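LYND (Lyngbya aestuarii, PDB 4V1T) is a YcaO-family cyclodehydratase that probably uses ATP and magnesium to turn residues of a precursor peptide into azoline heterocycles. Local coordinates at residues G79-E91 against I101-P113. Numbering follows the deposited sequence.
Sequences GYLTEAAPELSSE and IAPPVAAEALRQP
A85 drops its methyl onto the first turn of helix 103-109, with CB 3.5 Å from the carbonyl carbon of P103 and equally near P104 N, so it rests on the peptide joining the two prolines. This is the tight part of the contact. Next to it L88 has CG anti to its carbonyl carbon (chi1 -64°), which points CD1 at the helix, 3.3 Å from P103 O and against the methyl of A107. Helix 90-98 also packs on helix 103-109, A93 meeting P103 and W96 meeting A106 and L110. Toward strand 81-83, the edge strand that pairs with 6-9, the prolines present their rings to oxygen: E83 O lies 3.2 Å from P104 CD and nearly as close to P103 CG. T82 meets P103 tip to tip, OG1 3.6 Å from CD, while the same hydroxyl donates to E83 O, tilted 25° from that carbonyl plane. A valine in place of T82 would probably leave E83 O without this hydroxyl donor. The far side is looser and exposed. E87, bent at chi2, rests CG on A107 and sends OE1 to the guanidinium edge of R111, a long salt bridge at 3.7 Å to NH2 with the two planes 66° apart. Apolar packing and proline-carbonyl contacts pin the turn after strand 81-83 against helix 103-109; with no hydrogen bond between the two segments, the fit depends on shape, and the stretched charge pair on the solvent side probably adds little.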
ATOM      1  N   GLY B  79     -14.830   8.114 -30.403  1.00 53.97           N
ATOM      2  CA  GLY B  79     -15.320   6.945 -29.686  1.00 48.92           C
ATOM      3  C   GLY B  79     -16.592   7.153 -28.889  1.00 58.09           C
ATOM      4  O   GLY B  79     -16.884   6.378 -27.998  1.00 47.41           O
ATOM      5  N   TYR B  80     -17.346   8.200 -29.208  1.00 59.49           N
ATOM      6  CA  TYR B  80     -18.591   8.507 -28.509  1.00 52.65           C
ATOM      7  C   TYR B  80     -19.791   7.883 -29.200  1.00 45.16           C
ATOM      8  O   TYR B  80     -20.784   7.567 -28.558  1.00 50.92           O
ATOM      9  CB  TYR B  80     -18.798  10.020 -28.429  1.00 49.33           C
ATOM     10  CG  TYR B  80     -17.772  10.726 -27.584  1.00 55.80           C
ATOM     11  CD1 TYR B  80     -17.768  10.587 -26.206  1.00 47.20           C
ATOM     12  CD2 TYR B  80     -16.808  11.543 -28.159  1.00 58.62           C
ATOM     13  CE1 TYR B  80     -16.834  11.231 -25.424  1.00 48.89           C
ATOM     14  CE2 TYR B  80     -15.871  12.198 -27.376  1.00 59.46           C
ATOM     15  CZ  TYR B  80     -15.897  12.040 -26.005  1.00 45.34           C
ATOM     16  OH  TYR B  80     -14.974  12.681 -25.211  1.00 70.63           O
ATOM     17  N   LEU B  81     -19.703   7.730 -30.514  1.00 54.26           N
ATOM     18  CA  LEU B  81     -20.821   7.229 -31.301  1.00 61.19           C
ATOM     19  C   LEU B  81     -20.649   5.743 -31.547  1.00 59.12           C
ATOM     20  O   LEU B  81     -19.525   5.254 -31.658  1.00 50.53           O
ATOM     21  CB  LEU B  81     -20.925   7.975 -32.636  1.00 62.97           C
ATOM     22  CG  LEU B  81     -22.171   7.694 -33.480  1.00 56.04           C
ATOM     23  CD1 LEU B  81     -23.403   8.300 -32.832  1.00 46.70           C
ATOM     24  CD2 LEU B  81     -21.986   8.239 -34.891  1.00 56.39           C
ATOM     25  N   THR B  82     -21.768   5.029 -31.629  1.00 57.24           N
ATOM     26  CA  THR B  82     -21.733   3.614 -31.972  1.00 58.78           C
ATOM     27  C   THR B  82     -23.043   3.163 -32.591  1.00 52.40           C
ATOM     28  O   THR B  82     -24.073   3.820 -32.465  1.00 66.09           O
ATOM     29  CB  THR B  82     -21.412   2.734 -30.734  1.00 62.49           C
ATOM     30  OG1 THR B  82     -21.266   1.367 -31.132  1.00 57.26           O
ATOM     31  CG2 THR B  82     -22.514   2.836 -29.668  1.00 58.20           C
ATOM     32  N   GLU B  83     -22.981   2.029 -33.265  1.00 59.02           N
ATOM     33  CA  GLU B  83     -24.165   1.351 -33.758  1.00 65.79           C
ATOM     34  C   GLU B  83     -24.908   0.750 -32.568  1.00 54.55           C
ATOM     35  O   GLU B  83     -24.282   0.219 -31.644  1.00 54.28           O
ATOM     36  CB  GLU B  83     -23.753   0.256 -34.740  1.00 76.34           C
ATOM     37  CG  GLU B  83     -24.745  -0.038 -35.843  1.00 83.27           C
ATOM     38  CD  GLU B  83     -24.388  -1.302 -36.602  1.00 91.86           C
ATOM     39  OE1 GLU B  83     -23.223  -1.755 -36.495  1.00 82.81           O
ATOM     40  OE2 GLU B  83     -25.274  -1.852 -37.290  1.00 95.49           O
ATOM     41  N   ALA B  84     -26.233   0.822 -32.577  1.00 50.63           N
ATOM     42  CA  ALA B  84     -27.016   0.189 -31.522  1.00 55.63           C
ATOM     43  C   ALA B  84     -27.272  -1.274 -31.863  1.00 57.67           C
ATOM     44  O   ALA B  84     -27.423  -1.630 -33.035  1.00 49.38           O
ATOM     45  CB  ALA B  84     -28.321   0.918 -31.312  1.00 56.47           C
ATOM     46  N   ALA B  85     -27.312  -2.117 -30.833  1.00 46.92           N
ATOM     47  CA  ALA B  85     -27.599  -3.545 -30.997  1.00 45.19           C
ATOM     48  C   ALA B  85     -29.024  -3.834 -30.543  1.00 45.17           C
ATOM     49  O   ALA B  85     -29.285  -3.876 -29.337  1.00 47.27           O
ATOM     50  CB  ALA B  85     -26.617  -4.381 -30.200  1.00 46.66           C
ATOM     51  N   PRO B  86     -29.948  -4.034 -31.496  1.00 46.28           N
ATOM     52  CA  PRO B  86     -31.366  -4.197 -31.148  1.00 53.11           C
ATOM     53  C   PRO B  86     -31.637  -5.331 -30.173  1.00 48.18           C
ATOM     54  O   PRO B  86     -32.578  -5.248 -29.393  1.00 62.92           O
ATOM     55  CB  PRO B  86     -32.028  -4.499 -32.497  1.00 61.28           C
ATOM     56  CG  PRO B  86     -31.113  -3.928 -33.516  1.00 60.09           C
ATOM     57  CD  PRO B  86     -29.734  -4.082 -32.957  1.00 46.68           C
ATOM     58  N   GLU B  87     -30.813  -6.373 -30.218  1.00 49.44           N
ATOM     59  CA  GLU B  87     -31.056  -7.578 -29.430  1.00 56.86           C
ATOM     60  C   GLU B  87     -30.610  -7.443 -27.985  1.00 47.15           C
ATOM     61  O   GLU B  87     -30.803  -8.354 -27.193  1.00 56.29           O
ATOM     62  CB  GLU B  87     -30.376  -8.795 -30.068  1.00 67.01           C
ATOM     63  CG  GLU B  87     -28.903  -8.624 -30.376  1.00 72.81           C
ATOM     64  CD  GLU B  87     -28.659  -8.087 -31.773  1.00 67.99           C
ATOM     65  OE1 GLU B  87     -28.860  -8.836 -32.749  1.00 77.24           O
ATOM     66  OE2 GLU B  87     -28.283  -6.908 -31.895  1.00 59.88           O
ATOM     67  N   LEU B  88     -30.020  -6.305 -27.638  1.00 51.62           N
ATOM     68  CA  LEU B  88     -29.572  -6.061 -26.261  1.00 45.66           C
ATOM     69  C   LEU B  88     -30.430  -5.008 -25.576  1.00 42.57           C
ATOM     70  O   LEU B  88     -30.804  -4.013 -26.193  1.00 43.85           O
ATOM     71  CB  LEU B  88     -28.118  -5.593 -26.253  1.00 37.80           C
ATOM     72  CG  LEU B  88     -27.051  -6.555 -26.747  1.00 41.54           C
ATOM     73  CD1 LEU B  88     -25.704  -5.859 -26.749  1.00 47.72           C
ATOM     74  CD2 LEU B  88     -27.006  -7.820 -25.910  1.00 40.33           C
ATOM     75  N   SER B  89     -30.736  -5.218 -24.305  1.00 42.87           N
ATOM     76  CA  SER B  89     -31.388  -4.195 -23.506  1.00 47.42           C
ATOM     77  C   SER B  89     -30.460  -2.981 -23.377  1.00 53.21           C
ATOM     78  O   SER B  89     -29.253  -3.090 -23.570  1.00 47.36           O
ATOM     79  CB  SER B  89     -31.740  -4.732 -22.119  1.00 48.77           C
ATOM     80  OG  SER B  89     -30.581  -4.862 -21.316  1.00 48.19           O
ATOM     81  N   SER B  90     -31.023  -1.829 -23.045  1.00 51.13           N
ATOM     82  CA  SER B  90     -30.224  -0.622 -22.876  1.00 57.89           C
ATOM     83  C   SER B  90     -29.221  -0.802 -21.731  1.00 48.49           C
ATOM     84  O   SER B  90     -28.101  -0.297 -21.793  1.00 44.91           O
ATOM     85  CB  SER B  90     -31.120   0.593 -22.616  1.00 60.74           C
ATOM     86  OG  SER B  90     -31.978   0.356 -21.518  1.00 95.34           O
ATOM     87  N   GLU B  91     -29.622  -1.541 -20.703  1.00 44.15           N
ATOM     88  CA  GLU B  91     -28.782  -1.750 -19.530  1.00 42.69           C
ATOM     89  C   GLU B  91     -27.585  -2.644 -19.831  1.00 40.98           C
ATOM     90  O   GLU B  91     -26.464  -2.361 -19.400  1.00 36.46           O
ATOM     91  CB  GLU B  91     -29.593  -2.341 -18.383  1.00 42.40           C
ATOM     92  CG  GLU B  91     -30.517  -1.343 -17.696  1.00 43.29           C
ATOM     93  CD  GLU B  91     -31.960  -1.488 -18.148  1.00 63.63           C
ATOM     94  OE1 GLU B  91     -32.199  -1.756 -19.349  1.00 53.21           O
ATOM     95  OE2 GLU B  91     -32.858  -1.349 -17.297  1.00 73.38           O
ATOM     96  N   ILE B 101     -16.741  -1.496 -25.561  1.00 44.50           N
ATOM     97  CA  ILE B 101     -17.141  -2.472 -26.572  1.00 43.95           C
ATOM     98  C   ILE B 101     -18.422  -2.042 -27.279  1.00 36.69           C
ATOM     99  O   ILE B 101     -19.411  -1.694 -26.628  1.00 40.03           O
ATOM    100  CB  ILE B 101     -17.394  -3.853 -25.952  1.00 42.87           C
ATOM    101  CG1 ILE B 101     -16.190  -4.319 -25.116  1.00 43.53           C
ATOM    102  CG2 ILE B 101     -17.713  -4.855 -27.048  1.00 39.42           C
ATOM    103  CD1 ILE B 101     -14.900  -4.479 -25.907  1.00 37.23           C
ATOM    104  N   ALA B 102     -18.389  -2.001 -28.610  1.00 32.87           N
ATOM    105  CA  ALA B 102     -19.584  -1.662 -29.388  1.00 49.15           C
ATOM    106  C   ALA B 102     -20.661  -2.707 -29.129  1.00 45.94           C
ATOM    107  O   ALA B 102     -20.391  -3.900 -29.232  1.00 39.05           O
ATOM    108  CB  ALA B 102     -19.256  -1.593 -30.871  1.00 45.88           C
ATOM    109  N   PRO B 103     -21.881  -2.277 -28.778  1.00 52.38           N
ATOM    110  CA  PRO B 103     -22.896  -3.260 -28.405  1.00 51.40           C
ATOM    111  C   PRO B 103     -23.184  -4.347 -29.454  1.00 39.54           C
ATOM    112  O   PRO B 103     -23.449  -5.473 -29.063  1.00 45.57           O
ATOM    113  CB  PRO B 103     -24.138  -2.404 -28.132  1.00 57.01           C
ATOM    114  CG  PRO B 103     -23.824  -1.048 -28.611  1.00 57.69           C
ATOM    115  CD  PRO B 103     -22.354  -0.903 -28.576  1.00 52.83           C
ATOM    116  N   PRO B 104     -23.152  -4.024 -30.760  1.00 44.80           N
ATOM    117  CA  PRO B 104     -23.350  -5.131 -31.702  1.00 43.09           C
ATOM    118  C   PRO B 104     -22.214  -6.158 -31.677  1.00 37.19           C
ATOM    119  O   PRO B 104     -22.447  -7.331 -31.941  1.00 41.03           O
ATOM    120  CB  PRO B 104     -23.418  -4.430 -33.064  1.00 50.48           C
ATOM    121  CG  PRO B 104     -22.768  -3.127 -32.860  1.00 58.70           C
ATOM    122  CD  PRO B 104     -23.085  -2.729 -31.459  1.00 49.81           C
ATOM    123  N   VAL B 105     -21.001  -5.706 -31.372  1.00 38.21           N
ATOM    124  CA  VAL B 105     -19.869  -6.618 -31.197  1.00 38.38           C
ATOM    125  C   VAL B 105     -20.053  -7.499 -29.967  1.00 42.22           C
ATOM    126  O   VAL B 105     -19.754  -8.692 -29.994  1.00 37.34           O
ATOM    127  CB  VAL B 105     -18.534  -5.852 -31.077  1.00 36.61           C
ATOM    128  CG1 VAL B 105     -17.397  -6.789 -30.706  1.00 42.09           C
ATOM    129  CG2 VAL B 105     -18.224  -5.120 -32.381  1.00 37.78           C
ATOM    130  N   ALA B 106     -20.542  -6.902 -28.886  1.00 42.24           N
ATOM    131  CA  ALA B 106     -20.788  -7.636 -27.645  1.00 45.31           C
ATOM    132  C   ALA B 106     -21.871  -8.679 -27.849  1.00 43.59           C
ATOM    133  O   ALA B 106     -21.769  -9.795 -27.347  1.00 32.88           O
ATOM    134  CB  ALA B 106     -21.181  -6.682 -26.526  1.00 57.87           C
ATOM    135  N   ALA B 107     -22.914  -8.309 -28.580  1.00 42.67           N
ATOM    136  CA  ALA B 107     -24.032  -9.211 -28.823  1.00 47.46           C
ATOM    137  C   ALA B 107     -23.578 -10.468 -29.566  1.00 48.49           C
ATOM    138  O   ALA B 107     -24.037 -11.573 -29.280  1.00 44.35           O
ATOM    139  CB  ALA B 107     -25.112  -8.493 -29.618  1.00 41.32           C
ATOM    140  N   GLU B 108     -22.664 -10.291 -30.514  1.00 36.76           N
ATOM    141  CA  GLU B 108     -22.156 -11.417 -31.292  1.00 40.50           C
ATOM    142  C   GLU B 108     -21.256 -12.315 -30.425  1.00 48.10           C
ATOM    143  O   GLU B 108     -21.333 -13.542 -30.487  1.00 41.75           O
ATOM    144  CB  GLU B 108     -21.386 -10.920 -32.518  1.00 47.74           C
ATOM    145  CG  GLU B 108     -21.539 -11.806 -33.750  1.00 69.93           C
ATOM    146  CD  GLU B 108     -22.905 -11.685 -34.397  1.00 75.04           C
ATOM    147  OE1 GLU B 108     -23.486 -10.577 -34.386  1.00 91.93           O
ATOM    148  OE2 GLU B 108     -23.393 -12.704 -34.922  1.00 89.61           O
ATOM    149  N   ALA B 109     -20.412 -11.695 -29.614  1.00 36.83           N
ATOM    150  CA  ALA B 109     -19.509 -12.440 -28.754  1.00 42.72           C
ATOM    151  C   ALA B 109     -20.265 -13.309 -27.755  1.00 45.37           C
ATOM    152  O   ALA B 109     -19.832 -14.410 -27.423  1.00 48.06           O
ATOM    153  CB  ALA B 109     -18.591 -11.492 -28.019  1.00 37.18           C
ATOM    154  N   LEU B 110     -21.394 -12.803 -27.281  1.00 36.56           N
ATOM    155  CA  LEU B 110     -22.191 -13.497 -26.280  1.00 38.71           C
ATOM    156  C   LEU B 110     -22.866 -14.759 -26.823  1.00 45.70           C
ATOM    157  O   LEU B 110     -23.376 -15.566 -26.045  1.00 43.38           O
ATOM    158  CB  LEU B 110     -23.248 -12.547 -25.702  1.00 35.21           C
ATOM    159  CG  LEU B 110     -22.756 -11.433 -24.775  1.00 50.16           C
ATOM    160  CD1 LEU B 110     -23.904 -10.511 -24.407  1.00 56.26           C
ATOM    161  CD2 LEU B 110     -22.130 -11.994 -23.518  1.00 45.22           C
ATOM    162  N   ARG B 111     -22.865 -14.928 -28.144  1.00 47.17           N
ATOM    163  CA  ARG B 111     -23.457 -16.111 -28.784  1.00 49.73           C
ATOM    164  C   ARG B 111     -22.533 -17.318 -28.729  1.00 47.15           C
ATOM    165  O   ARG B 111     -22.924 -18.413 -29.104  1.00 49.39           O
ATOM    166  CB  ARG B 111     -23.794 -15.825 -30.244  1.00 56.00           C
ATOM    167  CG  ARG B 111     -24.896 -14.809 -30.439  1.00 67.88           C
ATOM    168  CD  ARG B 111     -25.213 -14.607 -31.908  1.00 67.57           C
ATOM    169  NE  ARG B 111     -26.212 -13.567 -32.125  1.00 85.96           N
ATOM    170  CZ  ARG B 111     -27.152 -13.215 -31.246  1.00108.78           C
ATOM    171  NH1 ARG B 111     -27.250 -13.822 -30.069  1.00113.25           N
ATOM    172  NH2 ARG B 111     -28.014 -12.248 -31.545  1.00117.12           N
ATOM    173  N   GLN B 112     -21.303 -17.114 -28.283  1.00 43.58           N
ATOM    174  CA  GLN B 112     -20.342 -18.207 -28.166  1.00 41.59           C
ATOM    175  C   GLN B 112     -20.764 -19.153 -27.044  1.00 44.05           C
ATOM    176  O   GLN B 112     -20.948 -18.711 -25.907  1.00 48.02           O
ATOM    177  CB  GLN B 112     -18.943 -17.666 -27.876  1.00 48.48           C
ATOM    178  CG  GLN B 112     -18.313 -16.896 -29.019  1.00 55.36           C
ATOM    179  CD  GLN B 112     -17.029 -16.206 -28.596  1.00 46.63           C
ATOM    180  OE1 GLN B 112     -15.937 -16.667 -28.902  1.00 57.85           O
ATOM    181  NE2 GLN B 112     -17.160 -15.090 -27.879  1.00 50.38           N
ATOM    182  N   PRO B 113     -20.925 -20.450 -27.355  1.00 45.29           N
ATOM    183  CA  PRO B 113     -21.305 -21.361 -26.283  1.00 48.10           C
ATOM    184  C   PRO B 113     -20.140 -21.680 -25.343  1.00 50.89           C
ATOM    185  O   PRO B 113     -18.971 -21.573 -25.722  1.00 45.79           O
ATOM    186  CB  PRO B 113     -21.777 -22.612 -27.026  1.00 47.82           C
ATOM    187  CG  PRO B 113     -21.089 -22.569 -28.339  1.00 58.72           C
ATOM    188  CD  PRO B 113     -20.844 -21.124 -28.664  1.00 45.60           C
TER